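Local coordinates for type III secretion system effector HopBA1 (Pseudomonas syringae pv. aptata, PDB 5T09), which is a virulence factor that enhances self-association of the Arabidopsis resistance protein RBA1, which recognizes it and triggers plant cell death, at residues L163-N166 with V167-A171. Numbering follows the deposited sequence.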
# COMPACT_ATOMS: atom_id res chain seq x y z
N LEU A 163 -14.58 -3.26 -2.92
CA LEU A 163 -13.89 -4.42 -2.36
C LEU A 163 -13.98 -5.65 -3.26
O LEU A 163 -13.20 -6.58 -3.08
CB LEU A 163 -14.46 -4.76 -0.98
CG LEU A 163 -13.65 -4.17 0.18
CD1 LEU A 163 -13.54 -2.66 0.07
CD2 LEU A 163 -14.26 -4.58 1.51
N ALA A 164 -14.91 -5.66 -4.22
CA ALA A 164 -14.96 -6.77 -5.17
C ALA A 164 -13.69 -6.85 -6.01
O ALA A 164 -13.42 -7.91 -6.60
CB ALA A 164 -16.18 -6.63 -6.08
N LEU A 165 -12.91 -5.77 -6.07
CA LEU A 165 -11.69 -5.75 -6.86
C LEU A 165 -10.52 -6.43 -6.16
O LEU A 165 -9.48 -6.61 -6.79
CB LEU A 165 -11.30 -4.31 -7.19
CG LEU A 165 -12.30 -3.49 -8.01
CD1 LEU A 165 -11.79 -2.07 -8.16
CD2 LEU A 165 -12.53 -4.13 -9.37
N ASN A 166 -10.65 -6.78 -4.88
CA ASN A 166 -9.54 -7.37 -4.15
C ASN A 166 -8.99 -8.59 -4.88
O ASN A 166 -7.77 -8.78 -4.96
CB ASN A 166 -9.98 -7.75 -2.74
CG ASN A 166 -9.97 -6.57 -1.79
OD1 ASN A 166 -9.92 -5.42 -2.21
ND2 ASN A 166 -10.01 -6.86 -0.49
N VAL A 167 -9.87 -9.43 -5.41
CA VAL A 167 -9.43 -10.64 -6.10
C VAL A 167 -8.55 -10.29 -7.29
O VAL A 167 -7.60 -11.01 -7.61
CB VAL A 167 -10.65 -11.49 -6.50
CG1 VAL A 167 -11.47 -10.80 -7.58
CG2 VAL A 167 -10.20 -12.86 -6.95
N ALA A 168 -8.84 -9.17 -7.97
CA ALA A 168 -8.07 -8.78 -9.14
C ALA A 168 -6.79 -8.05 -8.74
O ALA A 168 -5.74 -8.24 -9.36
CB ALA A 168 -8.92 -7.90 -10.06
N TRP A 169 -6.87 -7.19 -7.72
CA TRP A 169 -5.66 -6.61 -7.15
C TRP A 169 -4.66 -7.70 -6.78
O TRP A 169 -3.46 -7.58 -7.05
CB TRP A 169 -6.00 -5.81 -5.90
CG TRP A 169 -6.58 -4.45 -6.11
CD1 TRP A 169 -7.07 -3.92 -7.27
CD2 TRP A 169 -6.71 -3.43 -5.12
NE1 TRP A 169 -7.50 -2.63 -7.06
CE2 TRP A 169 -7.29 -2.31 -5.74
CE3 TRP A 169 -6.40 -3.36 -3.76
CZ2 TRP A 169 -7.57 -1.14 -5.05
CZ3 TRP A 169 -6.68 -2.21 -3.07
CH2 TRP A 169 -7.25 -1.10 -3.72
N ASP A 170 -5.15 -8.77 -6.15
CA ASP A 170 -4.27 -9.85 -5.71
C ASP A 170 -3.67 -10.59 -6.89
O ASP A 170 -2.48 -10.93 -6.88
CB ASP A 170 -5.06 -10.80 -4.80
CG ASP A 170 -4.24 -11.97 -4.32
OD1 ASP A 170 -3.42 -11.79 -3.40
OD2 ASP A 170 -4.43 -13.08 -4.85
N ALA A 171 -4.47 -10.83 -7.94
CA ALA A 171 -3.95 -11.53 -9.11
C ALA A 171 -2.85 -10.73 -9.79
O ALA A 171 -1.85 -11.30 -10.24
CB ALA A 171 -5.09 -11.82 -10.09
O HOH W 1 -12.60 -9.70 -4.52
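L165 and W169 meet one turn apart at the start of helix 166-179. The CB of L165 lies over one face of the indole, 4.2 Å from W169 CD1. The tryptophan ring reaches back beside L165 because its CG stands anti to the carbonyl carbon (chi1 -79°). N166 approaches the same ring obliquely, with OD1 4.4 Å from W169 CE3. The ring is also stacked with H193, and its NE1 is hydrogen-bonded to D141. The amide of N166 is held at both ends, OD1 by H193 and ND2 by the carbonyl of K203.

The backbone here is that of a helix start. A type I turn from L163 to N166 links it to helix 152-163. W169 N bonds to L165 O at 2.8 Å, nearly straight at 174°. A168 N makes a weak second bond to L165 O. D170 N bonds to N166 O at 2.9 Å.

V167 CG1 rests 3.6 Å from A164 O. A water accepts a bond from V167 N at 2.9 Å and donates a weak one to A164 O, thus bridging the turn to the first turn of the helix. D170 CB sits 3.4 Å from N166 O, while the chain end leads away to a salt bridge of OD1 with R206.

Two buried side chains, an amide and an indole with its one N-H, have their polar atoms satisfied by hydrogen bonds. These bonds should limit rotation of both groups. They probably tie the helix start to the loop that carries both H193 and K203, and to the end of strand 136-141.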